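Local coordinates for GTPase-activating protein skywalker (Drosophila melanogaster, PDB 5HJQ), which acts as a GTPase-activating protein for Rab35, restraining endosomal sorting of synaptic vesicle proteins, and binds phosphoinositides through its TBC domain, at residues H236-K248 with L265-W277. Sequence-based numbering, arbitrary orientation.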
ATOM      1  N   HIS A 236       1.807   9.316 -10.654  1.00 56.12           N
ATOM      2  CA  HIS A 236       0.643   9.192  -9.790  1.00 58.41           C
ATOM      3  C   HIS A 236      -0.650   9.175 -10.594  1.00 63.24           C
ATOM      4  O   HIS A 236      -1.575   8.425 -10.282  1.00 60.85           O
ATOM      5  CB  HIS A 236       0.601  10.337  -8.779  1.00 60.90           C
ATOM      6  CG  HIS A 236      -0.656  10.375  -7.967  1.00 65.27           C
ATOM      7  ND1 HIS A 236      -0.935   9.451  -6.987  1.00 63.38           N
ATOM      8  CD2 HIS A 236      -1.712  11.225  -7.998  1.00 66.63           C
ATOM      9  CE1 HIS A 236      -2.106   9.728  -6.443  1.00 67.19           C
ATOM     10  NE2 HIS A 236      -2.598  10.800  -7.037  1.00 70.42           N
ATOM     11  N   GLU A 237      -0.707   9.998 -11.636  1.00 60.55           N
ATOM     12  CA  GLU A 237      -1.953  10.169 -12.368  1.00 60.82           C
ATOM     13  C   GLU A 237      -2.112   9.146 -13.485  1.00 58.23           C
ATOM     14  O   GLU A 237      -3.231   8.768 -13.821  1.00 62.20           O
ATOM     15  CB  GLU A 237      -2.070  11.595 -12.911  1.00 62.51           C
ATOM     16  CG  GLU A 237      -1.845  11.759 -14.401  1.00 70.54           C
ATOM     17  CD  GLU A 237      -2.307  13.121 -14.891  1.00 75.26           C
ATOM     18  OE1 GLU A 237      -2.515  14.016 -14.042  1.00 84.77           O
ATOM     19  OE2 GLU A 237      -2.477  13.292 -16.116  1.00 77.20           O
ATOM     20  N   VAL A 238      -1.000   8.678 -14.041  1.00 59.06           N
ATOM     21  CA  VAL A 238      -1.050   7.565 -14.979  1.00 59.86           C
ATOM     22  C   VAL A 238      -1.554   6.324 -14.254  1.00 60.79           C
ATOM     23  O   VAL A 238      -2.330   5.537 -14.802  1.00 62.05           O
ATOM     24  CB  VAL A 238       0.332   7.286 -15.605  1.00 64.66           C
ATOM     25  CG1 VAL A 238       0.344   5.940 -16.320  1.00 63.04           C
ATOM     26  CG2 VAL A 238       0.721   8.409 -16.562  1.00 59.77           C
ATOM     27  N   THR A 239      -1.123   6.176 -13.005  1.00 63.22           N
ATOM     28  CA  THR A 239      -1.493   5.023 -12.196  1.00 59.52           C
ATOM     29  C   THR A 239      -2.994   4.960 -11.920  1.00 56.06           C
ATOM     30  O   THR A 239      -3.624   3.936 -12.185  1.00 56.71           O
ATOM     31  CB  THR A 239      -0.742   5.009 -10.853  1.00 58.48           C
ATOM     32  OG1 THR A 239       0.671   5.024 -11.086  1.00 59.04           O
ATOM     33  CG2 THR A 239      -1.102   3.759 -10.063  1.00 50.83           C
ATOM     34  N   TRP A 240      -3.577   6.037 -11.395  1.00 54.95           N
ATOM     35  CA  TRP A 240      -5.004   5.991 -11.075  1.00 61.40           C
ATOM     36  C   TRP A 240      -5.859   5.986 -12.338  1.00 56.76           C
ATOM     37  O   TRP A 240      -7.007   5.545 -12.303  1.00 52.30           O
ATOM     38  CB  TRP A 240      -5.427   7.140 -10.141  1.00 61.21           C
ATOM     39  CG  TRP A 240      -5.375   8.558 -10.668  1.00 64.08           C
ATOM     40  CD1 TRP A 240      -4.455   9.510 -10.344  1.00 61.99           C
ATOM     41  CD2 TRP A 240      -6.317   9.198 -11.550  1.00 62.91           C
ATOM     42  NE1 TRP A 240      -4.745  10.691 -10.986  1.00 66.51           N
ATOM     43  CE2 TRP A 240      -5.881  10.527 -11.730  1.00 61.42           C
ATOM     44  CE3 TRP A 240      -7.473   8.772 -12.212  1.00 65.06           C
ATOM     45  CZ2 TRP A 240      -6.557  11.428 -12.551  1.00 66.56           C
ATOM     46  CZ3 TRP A 240      -8.142   9.669 -13.024  1.00 62.73           C
ATOM     47  CH2 TRP A 240      -7.683  10.981 -13.186  1.00 67.69           C
ATOM     48  N   LYS A 241      -5.301   6.450 -13.451  1.00 54.86           N
ATOM     49  CA  LYS A 241      -5.986   6.316 -14.731  1.00 63.15           C
ATOM     50  C   LYS A 241      -5.946   4.866 -15.201  1.00 60.18           C
ATOM     51  O   LYS A 241      -6.929   4.355 -15.733  1.00 63.67           O
ATOM     52  CB  LYS A 241      -5.372   7.241 -15.784  1.00 60.69           C
ATOM     53  CG  LYS A 241      -5.870   8.670 -15.696  1.00 60.63           C
ATOM     54  CD  LYS A 241      -5.190   9.571 -16.708  1.00 61.05           C
ATOM     55  CE  LYS A 241      -5.720  10.992 -16.597  1.00 70.59           C
ATOM     56  NZ  LYS A 241      -4.927  11.965 -17.394  1.00 72.18           N
ATOM     57  N   THR A 242      -4.813   4.204 -14.995  1.00 62.90           N
ATOM     58  CA  THR A 242      -4.696   2.780 -15.295  1.00 64.66           C
ATOM     59  C   THR A 242      -5.722   1.973 -14.504  1.00 62.32           C
ATOM     60  O   THR A 242      -6.473   1.179 -15.070  1.00 64.33           O
ATOM     61  CB  THR A 242      -3.289   2.251 -14.979  1.00 59.65           C
ATOM     62  OG1 THR A 242      -2.338   2.880 -15.845  1.00 62.65           O
ATOM     63  CG2 THR A 242      -3.229   0.745 -15.177  1.00 63.04           C
ATOM     64  N   VAL A 243      -5.751   2.198 -13.195  1.00 57.15           N
ATOM     65  CA  VAL A 243      -6.729   1.569 -12.314  1.00 53.76           C
ATOM     66  C   VAL A 243      -8.167   1.848 -12.766  1.00 59.26           C
ATOM     67  O   VAL A 243      -9.035   0.976 -12.674  1.00 56.26           O
ATOM     68  CB  VAL A 243      -6.539   2.048 -10.862  1.00 48.51           C
ATOM     69  CG1 VAL A 243      -7.646   1.517  -9.970  1.00 46.41           C
ATOM     70  CG2 VAL A 243      -5.169   1.617 -10.337  1.00 59.18           C
ATOM     71  N   MET A 244      -8.415   3.059 -13.260  1.00 57.79           N
ATOM     72  CA  MET A 244      -9.731   3.407 -13.790  1.00 56.20           C
ATOM     73  C   MET A 244     -10.080   2.557 -15.001  1.00 57.10           C
ATOM     74  O   MET A 244     -11.179   2.012 -15.091  1.00 59.89           O
ATOM     75  CB  MET A 244      -9.801   4.885 -14.171  1.00 60.05           C
ATOM     76  CG  MET A 244     -10.889   5.191 -15.195  1.00 64.31           C
ATOM     77  SD  MET A 244     -11.245   6.947 -15.332  1.00 67.32           S
ATOM     78  CE  MET A 244     -11.915   7.234 -13.706  1.00 58.45           C
ATOM     79  N   GLN A 245      -9.136   2.460 -15.931  1.00 59.60           N
ATOM     80  CA  GLN A 245      -9.313   1.664 -17.137  1.00 59.46           C
ATOM     81  C   GLN A 245      -9.579   0.195 -16.812  1.00 60.94           C
ATOM     82  O   GLN A 245     -10.445  -0.435 -17.418  1.00 61.32           O
ATOM     83  CB  GLN A 245      -8.081   1.794 -18.035  1.00 64.18           C
ATOM     84  CG  GLN A 245      -7.862   0.626 -18.978  1.00 71.63           C
ATOM     85  CD  GLN A 245      -6.388   0.382 -19.259  1.00 87.14           C
ATOM     86  OE1 GLN A 245      -5.594   1.322 -19.331  1.00 92.75           O
ATOM     87  NE2 GLN A 245      -6.012  -0.885 -19.409  1.00 84.31           N
ATOM     88  N   ILE A 246      -8.835  -0.341 -15.848  1.00 61.59           N
ATOM     89  CA  ILE A 246      -8.995  -1.734 -15.442  1.00 58.91           C
ATOM     90  C   ILE A 246     -10.354  -1.955 -14.787  1.00 55.50           C
ATOM     91  O   ILE A 246     -11.026  -2.959 -15.034  1.00 57.85           O
ATOM     92  CB  ILE A 246      -7.884  -2.165 -14.464  1.00 59.31           C
ATOM     93  CG1 ILE A 246      -6.514  -2.072 -15.138  1.00 63.53           C
ATOM     94  CG2 ILE A 246      -8.132  -3.575 -13.954  1.00 52.16           C
ATOM     95  CD1 ILE A 246      -5.355  -2.354 -14.203  1.00 66.39           C
ATOM     96  N   ALA A 247     -10.755  -1.003 -13.956  1.00 50.94           N
ATOM     97  CA  ALA A 247     -12.019  -1.093 -13.243  1.00 53.55           C
ATOM     98  C   ALA A 247     -13.219  -0.964 -14.185  1.00 61.67           C
ATOM     99  O   ALA A 247     -14.277  -1.539 -13.931  1.00 59.16           O
ATOM    100  CB  ALA A 247     -12.077  -0.038 -12.171  1.00 55.86           C
ATOM    101  N   LYS A 248     -13.055  -0.213 -15.269  1.00 56.61           N
ATOM    102  CA  LYS A 248     -14.132  -0.047 -16.242  1.00 65.98           C
ATOM    103  C   LYS A 248     -14.537  -1.375 -16.879  1.00 63.91           C
ATOM    104  O   LYS A 248     -15.683  -1.551 -17.279  1.00 63.74           O
ATOM    105  CB  LYS A 248     -13.731   0.954 -17.329  1.00 65.67           C
ATOM    106  CG  LYS A 248     -14.038   2.407 -16.988  1.00 62.72           C
ATOM    107  CD  LYS A 248     -13.512   3.342 -18.069  1.00 64.60           C
ATOM    108  CE  LYS A 248     -13.867   4.797 -17.787  1.00 72.30           C
ATOM    109  NZ  LYS A 248     -15.290   5.122 -18.114  1.00 74.73           N
ATOM    110  N   LEU A 265     -21.676  12.685 -12.650  1.00 70.63           N
ATOM    111  CA  LEU A 265     -20.450  12.401 -11.911  1.00 75.77           C
ATOM    112  C   LEU A 265     -19.361  11.884 -12.836  1.00 70.26           C
ATOM    113  O   LEU A 265     -19.575  10.935 -13.590  1.00 74.35           O
ATOM    114  CB  LEU A 265     -20.710  11.381 -10.802  1.00 71.54           C
ATOM    115  CG  LEU A 265     -19.525  10.543 -10.313  1.00 77.15           C
ATOM    116  CD1 LEU A 265     -18.600  11.346  -9.400  1.00 75.65           C
ATOM    117  CD2 LEU A 265     -20.019   9.280  -9.622  1.00 73.35           C
ATOM    118  N   LYS A 266     -18.194  12.514 -12.783  1.00 70.60           N
ATOM    119  CA  LYS A 266     -17.047  12.015 -13.522  1.00 73.76           C
ATOM    120  C   LYS A 266     -16.218  11.085 -12.640  1.00 69.49           C
ATOM    121  O   LYS A 266     -15.737  11.473 -11.570  1.00 68.54           O
ATOM    122  CB  LYS A 266     -16.198  13.170 -14.060  1.00 75.75           C
ATOM    123  CG  LYS A 266     -16.966  14.475 -14.239  1.00 79.17           C
ATOM    124  CD  LYS A 266     -16.254  15.405 -15.212  1.00 84.91           C
ATOM    125  CE  LYS A 266     -14.780  15.582 -14.864  1.00 93.62           C
ATOM    126  NZ  LYS A 266     -14.021  16.197 -15.995  1.00100.27           N
ATOM    127  N   LEU A 267     -16.055   9.852 -13.108  1.00 64.91           N
ATOM    128  CA  LEU A 267     -15.421   8.790 -12.334  1.00 70.33           C
ATOM    129  C   LEU A 267     -13.992   9.122 -11.914  1.00 67.48           C
ATOM    130  O   LEU A 267     -13.472   8.532 -10.966  1.00 65.80           O
ATOM    131  CB  LEU A 267     -15.440   7.482 -13.130  1.00 66.36           C
ATOM    132  CG  LEU A 267     -16.788   6.757 -13.163  1.00 70.16           C
ATOM    133  CD1 LEU A 267     -16.730   5.568 -14.106  1.00 71.31           C
ATOM    134  CD2 LEU A 267     -17.189   6.307 -11.763  1.00 68.95           C
ATOM    135  N   GLU A 268     -13.362  10.055 -12.623  1.00 66.56           N
ATOM    136  CA  GLU A 268     -12.002  10.481 -12.308  1.00 66.62           C
ATOM    137  C   GLU A 268     -11.897  10.937 -10.862  1.00 67.20           C
ATOM    138  O   GLU A 268     -10.964  10.561 -10.156  1.00 66.42           O
ATOM    139  CB  GLU A 268     -11.551  11.606 -13.242  1.00 69.63           C
ATOM    140  CG  GLU A 268     -11.233  11.167 -14.661  1.00 69.51           C
ATOM    141  CD  GLU A 268     -12.472  11.021 -15.525  1.00 68.54           C
ATOM    142  OE1 GLU A 268     -13.590  11.252 -15.016  1.00 66.21           O
ATOM    143  OE2 GLU A 268     -12.325  10.678 -16.717  1.00 73.10           O
ATOM    144  N   ARG A 269     -12.872  11.727 -10.424  1.00 69.32           N
ATOM    145  CA  ARG A 269     -12.904  12.238  -9.058  1.00 71.17           C
ATOM    146  C   ARG A 269     -12.868  11.113  -8.026  1.00 67.09           C
ATOM    147  O   ARG A 269     -12.371  11.291  -6.914  1.00 68.80           O
ATOM    148  CB  ARG A 269     -14.152  13.097  -8.840  1.00 65.21           C
ATOM    149  N   ILE A 270     -13.396   9.954  -8.405  1.00 61.41           N
ATOM    150  CA  ILE A 270     -13.475   8.812  -7.501  1.00 65.80           C
ATOM    151  C   ILE A 270     -12.181   7.996  -7.474  1.00 62.84           C
ATOM    152  O   ILE A 270     -11.719   7.589  -6.408  1.00 61.15           O
ATOM    153  CB  ILE A 270     -14.655   7.894  -7.883  1.00 60.99           C
ATOM    154  CG1 ILE A 270     -15.979   8.629  -7.677  1.00 66.73           C
ATOM    155  CG2 ILE A 270     -14.645   6.628  -7.055  1.00 63.30           C
ATOM    156  CD1 ILE A 270     -17.196   7.774  -7.939  1.00 68.45           C
ATOM    157  N   PHE A 271     -11.586   7.775  -8.643  1.00 59.08           N
ATOM    158  CA  PHE A 271     -10.407   6.920  -8.745  1.00 62.33           C
ATOM    159  C   PHE A 271      -9.098   7.624  -8.401  1.00 63.67           C
ATOM    160  O   PHE A 271      -8.079   6.965  -8.183  1.00 61.78           O
ATOM    161  CB  PHE A 271     -10.318   6.319 -10.147  1.00 56.59           C
ATOM    162  CG  PHE A 271     -11.173   5.100 -10.326  1.00 62.61           C
ATOM    163  CD1 PHE A 271     -10.733   3.862  -9.886  1.00 55.47           C
ATOM    164  CD2 PHE A 271     -12.423   5.191 -10.916  1.00 59.67           C
ATOM    165  CE1 PHE A 271     -11.517   2.741 -10.041  1.00 57.77           C
ATOM    166  CE2 PHE A 271     -13.211   4.073 -11.073  1.00 58.69           C
ATOM    167  CZ  PHE A 271     -12.761   2.849 -10.630  1.00 59.45           C
ATOM    168  N   MET A 272      -9.126   8.954  -8.341  1.00 59.63           N
ATOM    169  CA  MET A 272      -7.959   9.718  -7.903  1.00 66.74           C
ATOM    170  C   MET A 272      -7.546   9.329  -6.489  1.00 60.28           C
ATOM    171  O   MET A 272      -6.397   9.513  -6.100  1.00 64.66           O
ATOM    172  CB  MET A 272      -8.236  11.225  -7.959  1.00 62.84           C
ATOM    173  CG  MET A 272      -8.276  11.822  -9.355  1.00 71.84           C
ATOM    174  SD  MET A 272      -8.794  13.551  -9.352  1.00 79.77           S
ATOM    175  CE  MET A 272      -9.761  13.617  -7.844  1.00 71.55           C
ATOM    176  N   ASP A 273      -8.495   8.799  -5.724  1.00 62.07           N
ATOM    177  CA  ASP A 273      -8.258   8.430  -4.334  1.00 62.08           C
ATOM    178  C   ASP A 273      -8.283   6.916  -4.124  1.00 58.17           C
ATOM    179  O   ASP A 273      -8.615   6.447  -3.036  1.00 57.53           O
ATOM    180  CB  ASP A 273      -9.306   9.083  -3.428  1.00 57.61           C
ATOM    181  CG  ASP A 273      -9.178  10.592  -3.376  1.00 64.45           C
ATOM    182  OD1 ASP A 273      -8.056  11.101  -3.581  1.00 69.28           O
ATOM    183  OD2 ASP A 273     -10.199  11.267  -3.125  1.00 69.97           O
ATOM    184  N   TRP A 274      -7.923   6.156  -5.154  1.00 55.72           N
ATOM    185  CA  TRP A 274      -8.052   4.701  -5.103  1.00 55.80           C
ATOM    186  C   TRP A 274      -7.166   4.063  -4.032  1.00 57.16           C
ATOM    187  O   TRP A 274      -7.587   3.125  -3.360  1.00 55.91           O
ATOM    188  CB  TRP A 274      -7.737   4.083  -6.471  1.00 52.04           C
ATOM    189  CG  TRP A 274      -6.284   4.103  -6.837  1.00 52.75           C
ATOM    190  CD1 TRP A 274      -5.603   5.122  -7.436  1.00 56.45           C
ATOM    191  CD2 TRP A 274      -5.331   3.053  -6.629  1.00 56.71           C
ATOM    192  NE1 TRP A 274      -4.288   4.771  -7.618  1.00 57.03           N
ATOM    193  CE2 TRP A 274      -4.093   3.508  -7.127  1.00 60.45           C
ATOM    194  CE3 TRP A 274      -5.402   1.776  -6.063  1.00 54.43           C
ATOM    195  CZ2 TRP A 274      -2.935   2.733  -7.075  1.00 56.25           C
ATOM    196  CZ3 TRP A 274      -4.250   1.005  -6.016  1.00 54.24           C
ATOM    197  CH2 TRP A 274      -3.034   1.486  -6.520  1.00 52.17           C
ATOM    198  N   CYS A 275      -5.948   4.571  -3.867  1.00 56.09           N
ATOM    199  CA  CYS A 275      -5.013   3.987  -2.910  1.00 58.92           C
ATOM    200  C   CYS A 275      -5.461   4.217  -1.474  1.00 56.60           C
ATOM    201  O   CYS A 275      -5.105   3.453  -0.582  1.00 58.41           O
ATOM    202  CB  CYS A 275      -3.602   4.548  -3.113  1.00 57.72           C
ATOM    203  SG  CYS A 275      -3.487   6.348  -3.213  1.00 77.17           S
ATOM    204  N   TRP A 276      -6.262   5.256  -1.253  1.00 56.80           N
ATOM    205  CA  TRP A 276      -6.663   5.609   0.105  1.00 58.42           C
ATOM    206  C   TRP A 276      -7.775   4.715   0.637  1.00 58.64           C
ATOM    207  O   TRP A 276      -8.009   4.672   1.844  1.00 60.74           O
ATOM    208  CB  TRP A 276      -7.086   7.079   0.178  1.00 57.88           C
ATOM    209  CG  TRP A 276      -5.994   8.019  -0.233  1.00 60.43           C
ATOM    210  CD1 TRP A 276      -6.084   9.028  -1.143  1.00 61.29           C
ATOM    211  CD2 TRP A 276      -4.637   8.015   0.229  1.00 65.71           C
ATOM    212  NE1 TRP A 276      -4.873   9.663  -1.267  1.00 65.39           N
ATOM    213  CE2 TRP A 276      -3.967   9.057  -0.437  1.00 66.79           C
ATOM    214  CE3 TRP A 276      -3.925   7.236   1.147  1.00 60.51           C
ATOM    215  CZ2 TRP A 276      -2.622   9.340  -0.216  1.00 59.83           C
ATOM    216  CZ3 TRP A 276      -2.594   7.515   1.361  1.00 63.15           C
ATOM    217  CH2 TRP A 276      -1.955   8.555   0.683  1.00 65.61           C
ATOM    218  N   TRP A 277      -8.459   4.008  -0.256  1.00 58.12           N
ATOM    219  CA  TRP A 277      -9.396   2.977   0.173  1.00 60.02           C
ATOM    220  C   TRP A 277      -8.621   1.913   0.933  1.00 56.94           C
ATOM    221  O   TRP A 277      -9.058   1.423   1.975  1.00 58.71           O
ATOM    222  CB  TRP A 277     -10.117   2.343  -1.015  1.00 55.40           C
ATOM    223  CG  TRP A 277     -10.787   3.311  -1.932  1.00 57.34           C
ATOM    224  CD1 TRP A 277     -11.279   4.544  -1.617  1.00 61.79           C
ATOM    225  CD2 TRP A 277     -11.044   3.121  -3.328  1.00 54.82           C
ATOM    226  NE1 TRP A 277     -11.829   5.133  -2.730  1.00 57.87           N
ATOM    227  CE2 TRP A 277     -11.690   4.281  -3.796  1.00 57.98           C
ATOM    228  CE3 TRP A 277     -10.780   2.083  -4.228  1.00 48.96           C
ATOM    229  CZ2 TRP A 277     -12.082   4.432  -5.124  1.00 57.24           C
ATOM    230  CZ3 TRP A 277     -11.169   2.235  -5.546  1.00 59.82           C
ATOM    231  CH2 TRP A 277     -11.814   3.400  -5.981  1.00 55.40           C
TER
HETATM  232  O   HOH W   1      -2.305   6.551  -8.365  1.00 55.89           O
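W240 and M272 mark the closest approach of the two backbones, with their CA atoms 5.7 Å apart. The 236-248 segment is continuous helix. The 265-277 segment is broken: a type I beta turn from F271 to W274 joins the short helix 268-271 to the one that follows. No direct hydrogen bond crosses between the segments, and the contact is mainly apolar.

W240 lies on the turn. Its CG sits between the backbone N and the carbonyl carbon (chi1 67°), which sends the indole out across the direction of the helix axis. M272 runs beside it in the same direction and sets CG over one ring face, 3.7 Å from the centroid of the six-membered ring. M272 SD follows obliquely, a Met-aromatic contact. On the opposite face lie E237 O and K241 CG. E268 CG meets the ring edge, and its carboxylate plane stands nearly perpendicular to the indole.

F271 points toward the helix and lays one ring face against M244 CA, 4.0 Å from the centroid. A247 CB packs closely on F271 CZ at 3.3 Å. M244 bends at chi3 (-66°), carrying CE to F271 CD2 (3.5 Å) and L267 CB (3.6 Å).

W274 is sandwiched between V243 CG2, over the centre of one face, and C275 CB on the other. T239 CG2 touches W274 CZ2. One water bridges the segments: it donates to H236 O and accepts from W274 NE1, each at 2.8 Å, lying in the indole plane.

The contact packs helix 233-250 against two short helices and the turn between them, within the all-helical TBC domain. Helix 300-317, which carries the phosphoinositide-binding residues K300 and R304, packs on T239, V243, F271 and W274. Helix 252-261 covers L267 and F271, while helix 332-341 meets I270 and W277.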